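Local coordinates for protein iota-carrageenase (Alteromonas sp., PDB 1H80) that hydrolyses the 1,4-beta linkages of iota-carrageenan, a sulfated galactan of red algal cell walls, inverting the anomeric configuration, at residues 60-65 and 79-84; 131-136 and 159-164; 206-211 and 241-246; 350-355 and 422-427; 382-387 and 400-405. One frame throughout, in Å; residues are numbered along the deposited sequence.

Interaction 1 of 5, residues 60-65 and 79-84; sequences IPNGTY and RVESDV. With CA (calcium ion), chain C; NA (sodium ion), chain G.
Arg79 O accepts the backbone N-H of Ile60 (N to O 2.9 Å), opening a short parallel pairing. Val80 is the bridge partner of Ile60, and its CG2 rests 4.2 Å from Ile60 CD1. At Glu81 the backbone N bonds back to Ile60 O in a nearly straight line. Its carboxylate turns to Asn62: OE1 takes the Asn62 N-H on its anti lone pair (OE1 to N 2.8 Å), while both carboxylate oxygens chelate a sodium ion. Ser82 binds a calcium ion with both O and OG, joined by Asn118 and Gly119. Asp83 N donates to Asn62 OD1 (2.8 Å) with a bend, 142° at the hydrogen, and its OD1 accepts from a water bound to the calcium. Val84 closes the type I turn begun at Glu81; with its CG1 anti to the backbone N (chi1 168°), CG2 lies 3.2 Å from Pro61 O. CG1 meets the edge of the Tyr65 ring, 4.0 Å from CD2, and Tyr65 OH donates to Pro61 O. The turn is a corner of the beta-helix, leading strand 76-80 into 85-88; Phe120 packs on Val80 and Val84, and helix 24-28 meets Ile60, Pro61 and Tyr65.

Interaction 2 of 5, residues 131-136 and 159-164; sequences NLAVFK and SILVDV. With NA (sodium ion), chain H.
Ser159 O receives two backbone N-H groups, those of Val134 and Phe135, where the chain turns a corner of the beta-helix at Val134, beside the start of parallel strand 160-162. Val134 N comes in the carbonyl plane on a lone pair (N to O 2.8 Å) in a bent bond, 135° at the hydrogen, whereas Phe135 N arrives almost straight at 3.0 Å. Leu161 N then donates to Phe135 O, and Phe135-Ile160 and Lys136-Leu161 form parallel bridges. Out of register, Leu161 reaches back with CD1 to Ala133 CB (3.9 Å). With CG1 of Val134 anti to the backbone N (chi1 180°), its CG2 is left to meet Ser159 CB at 3.9 Å. Lys136 stretches extended toward Asp163, but NZ stops 4.7 Å from OD2, too far for a salt bridge; a water holds it weakly and is bonded to Val164 O. Further out, Phe135 is buried on the face shared with Ile160, its ring edge-to-face with Phe113 and also meeting Phe100, and Ser159 OG is hydrogen-bonded to Gln184. A sodium ion is bound by Leu132 O with Thr155, Ile156 and Phe157; its one water, 2.4 Å from the metal, donates to Ser159 OG at 2.8 Å.

Interaction 3 of 5, residues 206-211 and 241-246; sequences NLHSEG and RCSKGL
The guanidinium of Arg241 has Asn206 OD1 at its edge and His208 CB with Leu207 O over one face. NH1 and NH2 reach end-on to that single OD1, at 2.9 and 3.2 Å, and NH1 has a second partner in Asn239. The His208 ring, turned 68° from the guanidinium, carries Arg241 CB over one face, a CH-pi contact 4.2 Å from the centroid. At the ring's edge a water joins ND1 to Arg241 NH2, and NE2 meets Ser243 OG at 3.0 Å, a bond that is doubtful because it rests on one of two conformers of the serine. A bend at chi3 (-63°) folds the Arg241 chain back so that its head comes over His208 CB. Beneath these side chains run two parallel strands of successive beta-helix turns, bridged at His208-Arg241, Ser209-Cys242 and Glu210-Ser243. Their bonds alternate from Arg241 N to Leu207 O through to Gly211 N on Ser243 O. The opposite face carries Ser209 and Cys242, the latter in a disulfide with Cys271. Glu210 OE1 accepts from Asn186. Where the strands end, Gly211 CA and Gly245 CA come within 3.7 Å; a side chain on Gly245 would run into Gly211 C.

Interaction 4 of 5, residues 350-355 and 422-427; sequences TVKVFD and KTFNVK
Strands 351-355 and 422-424 run parallel, 4.7 Å apart and inclined by 15°, with hydrogen bonds that alternate from Lys422 N on Val351 O to Asp355 N on Phe424 O. Phe354 and Phe424 are bridge partners, and their rings point the same way in an offset stack: centroids lie 4.7 Å apart, planes 12° from parallel. The nearest approach is Phe354 CE2 over the rim of the Phe424 ring, 3.8 Å from CD1. Both residues keep CG beside the backbone N (chi1 near -57°), which swings the two rings back along their strands together. Val353 O lies at the edge of the Phe424 ring, and Lys352 brushes its CE1 with CB at 4.0 Å. Such like-on-like stacking between successive turns is a hallmark of parallel beta-helices; here the aromatic pair shares a face with Lys352 and Lys422, while Val353 on the reverse packs against Val263 and Val266. Putting a serine at Phe424 would probably leave the face of Phe354 without its stacking partner and the methylenes of Lys352 without their apolar neighbour. At the corner after Phe424, Asn425 ND2 donates to Asp355 OD1 (2.7 Å), nearly straight. The oxygen lies in the amide plane but is met on its anti side, somewhat out of the carboxylate plane, the two groups almost perpendicular. The N-terminal arm adds Val1 against Lys352 and Pro3 against Phe354.

Interaction 5 of 5, residues 382-387 and 400-405; sequences KRVCLP and IGPSLA
Two backbone hydrogen bonds pair Cys385 with Ile400. Cys385 N donates to Ile400 O at 2.8 Å, in line with the carbonyl, and Ile400 N returns a longer bond to Cys385 O at 3.2 Å, tilted from the carbonyl plane. Two CA-H...O contacts continue the approach, Val384 CA to Ile400 O (3.3 Å) and Gly401 CA to Arg383 O (3.5 Å). The result is a single antiparallel bridge of the hydrogen-bonded kind, which lays an irregular segment beside strand 399-401, itself paired with 364-366 in a small antiparallel sheet. It belongs to a long excursion from the beta-helix rather than to its stacked turns. Apolar contact centres on Pro402: CD meets Val384 CG2 at 3.6 Å, and CG rests against Arg383 CB at 4.0 Å. Val384 holds CG1 anti to the backbone N (chi1 -180°), which leaves CG2 beside N and facing the proline ring. With an alanine in place of Pro402 the CG and CD atoms go, which would probably leave Val384 CG2 and Arg383 CB without their apolar partner. Gly401 leaves room, since a side chain there would collide with Val384 CG2 and with Pro402 CD. Covalent and charged partners lie outside: Cys385, whose SG is modelled doubtfully close to Ile400 CB, forms a disulfide with Cys457; Arg383 makes a cation-pi contact with Tyr362, and its O accepts from Arg461, which also packs on Ile400.

How the interactions relate
From the N terminus, interactions 1, 2 and 3 follow in series, each closing its own loop before the next opens: 13, 22 and 29 residues respectively lie between the paired segments, which belong to neighbouring strands of the beta-helix. Their centres step along the solenoid, about 21 Å from interaction 1 to 2 and about 17 Å from 2 to 3. Interaction 4 closes a longer loop of 66 residues, joining strands 351-359 and 421-429 further along the solenoid, and interaction 5 falls wholly within that loop, tightening part of it with a small antiparallel pairing. No loops cross. Interactions 4 and 5 come within about 7 Å at their nearest atoms without touching, as do 3 and 5.

Interaction 1 of 5, residues 60-65 and 79-84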
# COMPACT_ATOMS: atom_id res chain seq x y z
N ILE A 60 -18.89 -12.43 -12.55
CA ILE A 60 -17.82 -12.69 -13.50
C ILE A 60 -17.57 -14.18 -13.26
O ILE A 60 -16.98 -14.57 -12.25
CB ILE A 60 -16.55 -11.89 -13.19
CG1 ILE A 60 -16.84 -10.40 -13.38
CG2 ILE A 60 -15.42 -12.32 -14.11
CD1 ILE A 60 -15.62 -9.51 -13.19
N PRO A 61 -18.05 -15.03 -14.17
CA PRO A 61 -17.90 -16.48 -14.07
C PRO A 61 -16.51 -17.01 -14.34
O PRO A 61 -15.69 -16.33 -14.95
CB PRO A 61 -18.92 -16.99 -15.09
CG PRO A 61 -18.79 -15.98 -16.18
CD PRO A 61 -18.72 -14.66 -15.43
N ASN A 62 -16.26 -18.23 -13.89
CA ASN A 62 -14.95 -18.84 -14.07
C ASN A 62 -14.44 -18.72 -15.49
O ASN A 62 -15.16 -18.96 -16.46
CB ASN A 62 -15.00 -20.30 -13.64
CG ASN A 62 -15.09 -20.44 -12.14
OD1 ASN A 62 -14.51 -19.64 -11.40
ND2 ASN A 62 -15.81 -21.46 -11.67
N GLY A 63 -13.17 -18.35 -15.60
CA GLY A 63 -12.52 -18.18 -16.88
C GLY A 63 -11.39 -17.19 -16.72
O GLY A 63 -11.13 -16.70 -15.62
N THR A 64 -10.72 -16.89 -17.82
CA THR A 64 -9.61 -15.95 -17.81
C THR A 64 -10.04 -14.73 -18.60
O THR A 64 -10.43 -14.83 -19.77
CB THR A 64 -8.35 -16.56 -18.42
OG1 THR A 64 -7.92 -17.67 -17.61
CG2 THR A 64 -7.23 -15.53 -18.48
N TYR A 65 -9.95 -13.57 -17.97
CA TYR A 65 -10.36 -12.32 -18.60
C TYR A 65 -9.25 -11.31 -18.65
O TYR A 65 -8.38 -11.26 -17.78
CB TYR A 65 -11.53 -11.72 -17.84
CG TYR A 65 -12.68 -12.67 -17.70
CD1 TYR A 65 -13.63 -12.78 -18.70
CD2 TYR A 65 -12.78 -13.50 -16.58
CE1 TYR A 65 -14.67 -13.70 -18.60
CE2 TYR A 65 -13.81 -14.42 -16.47
CZ TYR A 65 -14.75 -14.51 -17.48
OH TYR A 65 -15.77 -15.43 -17.39
N ARG A 79 -19.29 -9.68 -8.33
CA ARG A 79 -18.94 -10.89 -7.61
C ARG A 79 -18.17 -11.74 -8.60
O ARG A 79 -18.58 -11.91 -9.75
CB ARG A 79 -20.19 -11.61 -7.10
CG ARG A 79 -20.88 -10.84 -5.98
CD ARG A 79 -19.96 -10.68 -4.77
NE ARG A 79 -20.54 -9.88 -3.70
CZ ARG A 79 -20.55 -8.55 -3.65
NH1 ARG A 79 -20.00 -7.81 -4.61
NH2 ARG A 79 -21.13 -7.94 -2.61
N VAL A 80 -17.05 -12.27 -8.14
CA VAL A 80 -16.18 -13.06 -9.01
C VAL A 80 -16.06 -14.51 -8.58
O VAL A 80 -15.74 -14.79 -7.43
CB VAL A 80 -14.78 -12.42 -9.03
CG1 VAL A 80 -13.92 -13.08 -10.09
CG2 VAL A 80 -14.90 -10.91 -9.28
N GLU A 81 -16.29 -15.44 -9.50
CA GLU A 81 -16.17 -16.84 -9.13
C GLU A 81 -14.74 -17.19 -8.74
O GLU A 81 -13.78 -16.54 -9.16
CB GLU A 81 -16.71 -17.74 -10.24
CG GLU A 81 -18.21 -17.58 -10.41
CD GLU A 81 -18.86 -18.72 -11.19
OE1 GLU A 81 -18.35 -19.07 -12.26
OE2 GLU A 81 -19.89 -19.25 -10.71
N SER A 82 -14.61 -18.22 -7.92
CA SER A 82 -13.34 -18.63 -7.34
C SER A 82 -12.19 -19.11 -8.23
O SER A 82 -11.04 -19.12 -7.79
CB SER A 82 -13.59 -19.66 -6.25
OG SER A 82 -12.43 -19.89 -5.48
N ASP A 83 -12.49 -19.52 -9.46
CA ASP A 83 -11.42 -19.99 -10.35
C ASP A 83 -11.10 -18.96 -11.42
O ASP A 83 -10.37 -19.24 -12.37
CB ASP A 83 -11.81 -21.32 -10.99
CG ASP A 83 -11.93 -22.44 -9.98
OD1 ASP A 83 -11.01 -22.59 -9.16
OD2 ASP A 83 -12.94 -23.17 -10.02
N VAL A 84 -11.65 -17.76 -11.26
CA VAL A 84 -11.41 -16.70 -12.22
C VAL A 84 -9.98 -16.20 -12.17
O VAL A 84 -9.37 -16.12 -11.11
CB VAL A 84 -12.36 -15.51 -11.98
CG1 VAL A 84 -11.89 -14.28 -12.79
CG2 VAL A 84 -13.77 -15.88 -12.38
CA CA C . -9.95 -19.57 -5.78
NA NA G . -20.23 -20.60 -12.60
O HOH W 1 -10.25 -21.71 -6.67
O HOH W 2 -8.19 -18.89 -7.31
O HOH W 3 -7.99 -21.10 -5.13
O HOH W 4 -8.11 -18.60 -4.33
O HOH W 5 -18.67 -21.19 -14.15

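Interaction 2 of 5, residues 131-136 and 159-164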
# COMPACT_ATOMS: atom_id res chain seq x y z
N ASN A 131 3.86 -0.81 -15.39
CA ASN A 131 3.14 0.25 -14.70
C ASN A 131 1.70 -0.17 -14.49
O ASN A 131 0.80 0.30 -15.19
CB ASN A 131 3.20 1.53 -15.52
CG ASN A 131 4.62 1.93 -15.85
OD1 ASN A 131 5.45 2.06 -14.96
ND2 ASN A 131 4.90 2.13 -17.13
N LEU A 132 1.48 -1.04 -13.51
CA LEU A 132 0.15 -1.57 -13.24
C LEU A 132 -0.32 -1.51 -11.79
O LEU A 132 0.43 -1.83 -10.87
CB LEU A 132 0.09 -3.04 -13.67
CG LEU A 132 0.20 -3.40 -15.15
CD1 LEU A 132 0.42 -4.90 -15.28
CD2 LEU A 132 -1.07 -2.97 -15.86
N ALA A 133 -1.57 -1.12 -11.62
CA ALA A 133 -2.21 -1.09 -10.31
C ALA A 133 -3.51 -1.84 -10.55
O ALA A 133 -4.02 -1.85 -11.67
CB ALA A 133 -2.50 0.34 -9.88
N VAL A 134 -4.04 -2.50 -9.52
CA VAL A 134 -5.28 -3.24 -9.69
C VAL A 134 -6.46 -2.27 -9.58
O VAL A 134 -7.35 -2.26 -10.43
CB VAL A 134 -5.41 -4.35 -8.63
CG1 VAL A 134 -6.71 -5.10 -8.82
CG2 VAL A 134 -4.23 -5.30 -8.75
N PHE A 135 -6.47 -1.47 -8.52
CA PHE A 135 -7.52 -0.48 -8.30
C PHE A 135 -6.95 0.89 -8.01
O PHE A 135 -5.97 1.02 -7.28
CB PHE A 135 -8.39 -0.83 -7.07
CG PHE A 135 -9.39 -1.91 -7.30
CD1 PHE A 135 -9.06 -3.24 -7.06
CD2 PHE A 135 -10.68 -1.60 -7.72
CE1 PHE A 135 -10.01 -4.25 -7.24
CE2 PHE A 135 -11.63 -2.60 -7.91
CZ PHE A 135 -11.29 -3.92 -7.66
N LYS A 136 -7.56 1.91 -8.60
CA LYS A 136 -7.18 3.28 -8.29
C LYS A 136 -8.50 3.86 -7.83
O LYS A 136 -9.47 3.90 -8.59
CB LYS A 136 -6.67 4.05 -9.51
CG LYS A 136 -6.29 5.48 -9.13
CD LYS A 136 -5.62 6.23 -10.26
CE LYS A 136 -5.26 7.64 -9.81
NZ LYS A 136 -4.56 8.42 -10.87
N SER A 159 -0.75 -2.06 -5.45
CA SER A 159 -1.90 -2.63 -6.13
C SER A 159 -3.20 -1.87 -5.95
O SER A 159 -4.01 -1.80 -6.86
CB SER A 159 -2.09 -4.08 -5.68
OG SER A 159 -0.98 -4.85 -6.10
N ILE A 160 -3.40 -1.31 -4.76
CA ILE A 160 -4.61 -0.55 -4.49
C ILE A 160 -4.21 0.85 -4.08
O ILE A 160 -3.57 1.06 -3.04
CB ILE A 160 -5.46 -1.22 -3.38
CG1 ILE A 160 -5.83 -2.64 -3.82
CG2 ILE A 160 -6.72 -0.40 -3.12
CD1 ILE A 160 -6.66 -3.41 -2.82
N LEU A 161 -4.56 1.82 -4.91
CA LEU A 161 -4.23 3.21 -4.66
C LEU A 161 -5.46 3.91 -4.11
O LEU A 161 -6.42 4.15 -4.84
CB LEU A 161 -3.78 3.87 -5.97
CG LEU A 161 -2.64 3.16 -6.70
CD1 LEU A 161 -2.42 3.78 -8.06
CD2 LEU A 161 -1.37 3.24 -5.86
N VAL A 162 -5.43 4.22 -2.82
CA VAL A 162 -6.53 4.92 -2.16
C VAL A 162 -6.13 6.37 -2.37
O VAL A 162 -5.62 7.04 -1.47
CB VAL A 162 -6.58 4.55 -0.66
CG1 VAL A 162 -7.83 5.12 -0.02
CG2 VAL A 162 -6.56 3.03 -0.51
N ASP A 163 -6.39 6.84 -3.58
CA ASP A 163 -5.98 8.16 -4.04
C ASP A 163 -6.96 9.31 -4.04
O ASP A 163 -8.12 9.19 -3.62
CB ASP A 163 -5.42 8.01 -5.45
CG ASP A 163 -4.10 8.72 -5.65
OD1 ASP A 163 -3.91 9.80 -5.05
OD2 ASP A 163 -3.25 8.20 -6.41
N VAL A 164 -6.47 10.44 -4.53
CA VAL A 164 -7.26 11.66 -4.64
C VAL A 164 -7.44 11.95 -6.12
O VAL A 164 -6.69 11.45 -6.96
CB VAL A 164 -6.54 12.86 -3.97
CG1 VAL A 164 -6.29 12.57 -2.50
CG2 VAL A 164 -5.23 13.17 -4.68
NA NA H . 1.94 -2.44 -9.32
O HOH W 6 -5.33 11.25 -9.28
O HOH W 7 0.96 -4.28 -8.09

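Interaction 3 of 5, residues 206-211 and 241-246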
# COMPACT_ATOMS: atom_id res chain seq x y z
N ASN A 206 -7.18 -8.05 7.04
CA ASN A 206 -6.67 -9.28 6.47
C ASN A 206 -5.98 -9.03 5.14
O ASN A 206 -6.43 -9.49 4.09
CB ASN A 206 -7.80 -10.29 6.29
CG ASN A 206 -7.29 -11.70 6.03
OD1 ASN A 206 -6.09 -11.91 5.83
ND2 ASN A 206 -8.20 -12.67 6.02
N LEU A 207 -4.89 -8.27 5.21
CA LEU A 207 -4.11 -7.93 4.03
C LEU A 207 -2.71 -8.47 4.24
O LEU A 207 -2.15 -8.35 5.33
CB LEU A 207 -4.07 -6.41 3.87
CG LEU A 207 -5.43 -5.73 3.75
CD1 LEU A 207 -5.23 -4.22 3.66
CD2 LEU A 207 -6.18 -6.25 2.52
N HIS A 208 -2.14 -9.07 3.20
CA HIS A 208 -0.81 -9.64 3.31
C HIS A 208 -0.05 -9.37 2.02
O HIS A 208 -0.54 -9.66 0.93
CB HIS A 208 -0.94 -11.15 3.55
CG HIS A 208 0.37 -11.87 3.66
ND1 HIS A 208 0.45 -13.24 3.83
CD2 HIS A 208 1.65 -11.42 3.63
CE1 HIS A 208 1.72 -13.60 3.90
NE2 HIS A 208 2.47 -12.52 3.78
N SER A 209 1.14 -8.80 2.15
CA SER A 209 1.96 -8.53 0.98
C SER A 209 3.32 -9.18 1.14
O SER A 209 3.94 -9.09 2.20
CB SER A 209 2.14 -7.02 0.77
OG SER A 209 2.98 -6.78 -0.35
N GLU A 210 3.76 -9.88 0.09
CA GLU A 210 5.06 -10.51 0.08
C GLU A 210 5.92 -9.52 -0.70
O GLU A 210 5.75 -9.37 -1.91
CB GLU A 210 5.01 -11.84 -0.66
CG GLU A 210 6.38 -12.49 -0.82
CD GLU A 210 6.34 -13.72 -1.70
OE1 GLU A 210 6.01 -13.58 -2.90
OE2 GLU A 210 6.64 -14.82 -1.19
N GLY A 211 6.81 -8.83 0.00
CA GLY A 211 7.64 -7.82 -0.63
C GLY A 211 7.00 -6.46 -0.39
O GLY A 211 5.78 -6.36 -0.20
N ARG A 241 -0.32 -8.15 7.38
CA ARG A 241 0.88 -8.97 7.39
C ARG A 241 1.88 -8.71 6.28
O ARG A 241 1.52 -8.31 5.17
CB ARG A 241 0.46 -10.44 7.36
CG ARG A 241 -0.65 -10.79 8.35
CD ARG A 241 -0.97 -12.27 8.37
NE ARG A 241 -1.49 -12.78 7.10
CZ ARG A 241 -2.70 -12.52 6.62
NH1 ARG A 241 -3.54 -11.74 7.29
NH2 ARG A 241 -3.07 -13.04 5.45
N CYS A 242 3.15 -8.93 6.60
CA CYS A 242 4.23 -8.75 5.65
C CYS A 242 5.09 -10.02 5.64
O CYS A 242 5.20 -10.72 6.64
CB CYS A 242 5.11 -7.55 6.05
SG CYS A 242 6.72 -7.63 5.20
N SER A 243 5.68 -10.33 4.48
CA SER A 243 6.58 -11.47 4.36
C SER A 243 7.63 -11.09 3.33
O SER A 243 7.30 -10.59 2.25
CB SER A 243 5.82 -12.74 3.92
OG SER A 243 5.21 -12.59 2.66
N LYS A 244 8.89 -11.30 3.67
CA LYS A 244 10.01 -10.97 2.78
C LYS A 244 9.91 -9.56 2.23
O LYS A 244 10.21 -9.31 1.07
CB LYS A 244 10.06 -11.97 1.63
CG LYS A 244 10.21 -13.42 2.08
CD LYS A 244 10.30 -14.36 0.89
CE LYS A 244 10.44 -15.80 1.34
NZ LYS A 244 10.52 -16.73 0.18
N GLY A 245 9.51 -8.62 3.08
CA GLY A 245 9.38 -7.24 2.63
C GLY A 245 9.97 -6.23 3.59
O GLY A 245 10.81 -6.56 4.43
N LEU A 246 9.52 -4.99 3.46
CA LEU A 246 9.99 -3.90 4.31
C LEU A 246 9.26 -3.87 5.64
O LEU A 246 9.88 -3.84 6.70
CB LEU A 246 9.80 -2.56 3.60
CG LEU A 246 10.64 -2.27 2.35
CD1 LEU A 246 10.20 -0.95 1.74
CD2 LEU A 246 12.11 -2.22 2.72
O HOH W 8 -1.62 -15.10 3.93
O HOH W 9 6.42 -15.04 1.46

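Interaction 4 of 5, residues 350-355 and 422-427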
# COMPACT_ATOMS: atom_id res chain seq x y z
N THR A 350 -3.77 10.68 16.55
CA THR A 350 -3.64 9.63 17.54
C THR A 350 -3.47 8.32 16.80
O THR A 350 -4.37 7.87 16.09
CB THR A 350 -4.89 9.56 18.43
OG1 THR A 350 -5.05 10.81 19.11
CG2 THR A 350 -4.77 8.43 19.45
N VAL A 351 -2.29 7.71 16.94
CA VAL A 351 -1.99 6.45 16.29
C VAL A 351 -1.64 5.39 17.32
O VAL A 351 -0.73 5.58 18.13
CB VAL A 351 -0.81 6.58 15.31
CG1 VAL A 351 -0.47 5.22 14.72
CG2 VAL A 351 -1.15 7.57 14.21
N LYS A 352 -2.36 4.28 17.28
CA LYS A 352 -2.11 3.18 18.19
C LYS A 352 -2.10 1.88 17.40
O LYS A 352 -2.96 1.65 16.55
CB LYS A 352 -3.19 3.11 19.27
CG LYS A 352 -3.21 4.31 20.18
CD LYS A 352 -4.23 4.16 21.29
CE LYS A 352 -4.31 5.42 22.13
NZ LYS A 352 -5.32 5.30 23.22
N VAL A 353 -1.08 1.07 17.66
CA VAL A 353 -0.92 -0.22 16.99
C VAL A 353 -0.86 -1.28 18.09
O VAL A 353 0.07 -1.29 18.89
CB VAL A 353 0.38 -0.25 16.17
CG1 VAL A 353 0.51 -1.58 15.44
CG2 VAL A 353 0.41 0.91 15.19
N PHE A 354 -1.85 -2.16 18.11
CA PHE A 354 -1.92 -3.21 19.13
C PHE A 354 -1.55 -4.58 18.58
O PHE A 354 -1.90 -4.92 17.45
CB PHE A 354 -3.33 -3.31 19.72
CG PHE A 354 -3.85 -2.03 20.30
CD1 PHE A 354 -4.37 -1.04 19.49
CD2 PHE A 354 -3.83 -1.83 21.68
CE1 PHE A 354 -4.88 0.14 20.03
CE2 PHE A 354 -4.34 -0.66 22.24
CZ PHE A 354 -4.86 0.33 21.41
N ASP A 355 -0.85 -5.37 19.40
CA ASP A 355 -0.44 -6.73 19.05
C ASP A 355 0.42 -6.81 17.80
O ASP A 355 -0.07 -7.06 16.70
CB ASP A 355 -1.66 -7.63 18.91
CG ASP A 355 -2.57 -7.59 20.13
OD1 ASP A 355 -2.04 -7.62 21.26
OD2 ASP A 355 -3.80 -7.55 19.95
N LYS A 422 2.09 4.86 18.87
CA LYS A 422 2.18 4.07 20.09
C LYS A 422 1.95 2.60 19.78
O LYS A 422 0.95 2.24 19.15
CB LYS A 422 1.16 4.56 21.12
CG LYS A 422 1.40 5.99 21.60
CD LYS A 422 0.52 6.31 22.81
CE LYS A 422 0.88 7.65 23.44
NZ LYS A 422 0.02 8.78 22.98
N THR A 423 2.87 1.75 20.22
CA THR A 423 2.74 0.32 19.99
C THR A 423 2.49 -0.40 21.31
O THR A 423 3.03 -0.01 22.35
CB THR A 423 4.01 -0.25 19.34
OG1 THR A 423 5.13 -0.04 20.20
CG2 THR A 423 4.27 0.43 18.00
N PHE A 424 1.67 -1.44 21.25
CA PHE A 424 1.34 -2.22 22.44
C PHE A 424 1.52 -3.70 22.16
O PHE A 424 1.25 -4.18 21.06
CB PHE A 424 -0.11 -1.96 22.87
CG PHE A 424 -0.43 -0.52 23.12
CD1 PHE A 424 -0.67 0.36 22.07
CD2 PHE A 424 -0.49 -0.03 24.43
CE1 PHE A 424 -0.97 1.70 22.30
CE2 PHE A 424 -0.78 1.31 24.67
CZ PHE A 424 -1.02 2.18 23.61
N ASN A 425 1.99 -4.43 23.18
CA ASN A 425 2.20 -5.86 23.07
C ASN A 425 3.01 -6.25 21.84
O ASN A 425 2.53 -6.96 20.96
CB ASN A 425 0.84 -6.58 23.07
CG ASN A 425 0.97 -8.09 23.08
OD1 ASN A 425 1.87 -8.64 23.72
ND2 ASN A 425 0.06 -8.77 22.40
N VAL A 426 4.25 -5.77 21.80
CA VAL A 426 5.16 -6.06 20.69
C VAL A 426 5.99 -7.29 21.05
O VAL A 426 6.55 -7.38 22.14
CB VAL A 426 6.12 -4.88 20.45
CG1 VAL A 426 7.10 -5.23 19.34
CG2 VAL A 426 5.32 -3.64 20.08
N LYS A 427 6.06 -8.24 20.12
CA LYS A 427 6.81 -9.47 20.35
C LYS A 427 7.67 -9.85 19.16
O LYS A 427 7.33 -9.57 18.01
CB LYS A 427 5.84 -10.62 20.65
CG LYS A 427 5.01 -10.44 21.91
CD LYS A 427 3.97 -11.54 22.05
CE LYS A 427 3.16 -11.40 23.33
NZ LYS A 427 4.01 -11.57 24.54

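Interaction 5 of 5, residues 382-387 and 400-405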
# COMPACT_ATOMS: atom_id res chain seq x y z
N LYS A 382 26.59 -10.75 7.61
CA LYS A 382 26.34 -12.03 6.96
C LYS A 382 24.91 -12.15 6.45
O LYS A 382 23.98 -11.60 7.04
CB LYS A 382 26.61 -13.17 7.94
CG LYS A 382 28.04 -13.23 8.45
CD LYS A 382 28.21 -14.37 9.44
CE LYS A 382 29.64 -14.45 9.95
NZ LYS A 382 29.82 -15.55 10.95
N ARG A 383 24.75 -12.87 5.34
CA ARG A 383 23.45 -13.11 4.74
C ARG A 383 22.79 -11.90 4.08
O ARG A 383 21.63 -11.96 3.68
CB ARG A 383 22.49 -13.72 5.78
CG ARG A 383 23.00 -15.00 6.44
CD ARG A 383 23.20 -16.13 5.44
NE ARG A 383 21.94 -16.63 4.90
CZ ARG A 383 21.10 -17.43 5.56
NH1 ARG A 383 21.37 -17.82 6.79
NH2 ARG A 383 19.97 -17.83 4.97
N VAL A 384 23.52 -10.79 3.97
CA VAL A 384 22.98 -9.59 3.31
C VAL A 384 23.52 -9.61 1.86
O VAL A 384 24.74 -9.71 1.68
CB VAL A 384 23.41 -8.30 4.06
CG1 VAL A 384 22.83 -7.08 3.36
CG2 VAL A 384 22.92 -8.35 5.51
N CYS A 385 22.61 -9.56 0.87
CA CYS A 385 22.95 -9.59 -0.58
C CYS A 385 22.56 -8.23 -1.25
O CYS A 385 21.69 -7.50 -0.76
CB CYS A 385 22.22 -10.78 -1.28
SG CYS A 385 20.44 -10.49 -1.57
N LEU A 386 23.29 -7.85 -2.30
CA LEU A 386 23.00 -6.62 -3.06
C LEU A 386 22.51 -7.11 -4.42
O LEU A 386 23.23 -7.79 -5.15
CB LEU A 386 24.26 -5.76 -3.27
CG LEU A 386 24.10 -4.60 -4.27
CD1 LEU A 386 23.01 -3.64 -3.81
CD2 LEU A 386 25.43 -3.86 -4.41
N PRO A 387 21.25 -6.80 -4.77
CA PRO A 387 20.71 -7.23 -6.06
C PRO A 387 21.56 -6.74 -7.22
O PRO A 387 22.10 -5.63 -7.19
CB PRO A 387 19.31 -6.62 -6.06
CG PRO A 387 18.94 -6.65 -4.61
CD PRO A 387 20.21 -6.17 -3.94
N ILE A 400 18.74 -7.33 0.37
CA ILE A 400 17.98 -8.44 0.92
C ILE A 400 18.84 -9.01 2.03
O ILE A 400 20.03 -9.27 1.83
CB ILE A 400 17.69 -9.54 -0.13
CG1 ILE A 400 16.86 -8.97 -1.28
CG2 ILE A 400 16.96 -10.70 0.53
CD1 ILE A 400 16.49 -9.99 -2.34
N GLY A 401 18.24 -9.19 3.20
CA GLY A 401 18.99 -9.71 4.32
C GLY A 401 18.12 -9.99 5.52
O GLY A 401 16.89 -9.97 5.42
N PRO A 402 18.74 -10.23 6.68
CA PRO A 402 18.01 -10.52 7.92
C PRO A 402 17.10 -9.40 8.40
O PRO A 402 17.34 -8.22 8.13
CB PRO A 402 19.13 -10.80 8.93
CG PRO A 402 20.28 -11.25 8.07
CD PRO A 402 20.19 -10.32 6.89
N SER A 403 16.06 -9.79 9.12
CA SER A 403 15.12 -8.84 9.70
C SER A 403 15.92 -7.99 10.67
O SER A 403 16.87 -8.48 11.28
CB SER A 403 14.02 -9.58 10.45
OG SER A 403 13.28 -10.41 9.58
N LEU A 404 15.54 -6.73 10.83
CA LEU A 404 16.28 -5.84 11.72
C LEU A 404 15.64 -5.54 13.07
O LEU A 404 16.34 -5.34 14.06
CB LEU A 404 16.57 -4.52 11.00
CG LEU A 404 17.77 -4.54 10.06
CD1 LEU A 404 17.80 -3.27 9.22
CD2 LEU A 404 19.05 -4.67 10.88
N ALA A 405 14.31 -5.53 13.12
CA ALA A 405 13.63 -5.23 14.37
C ALA A 405 12.16 -5.55 14.28
O ALA A 405 11.66 -5.97 13.25
CB ALA A 405 13.81 -3.75 14.71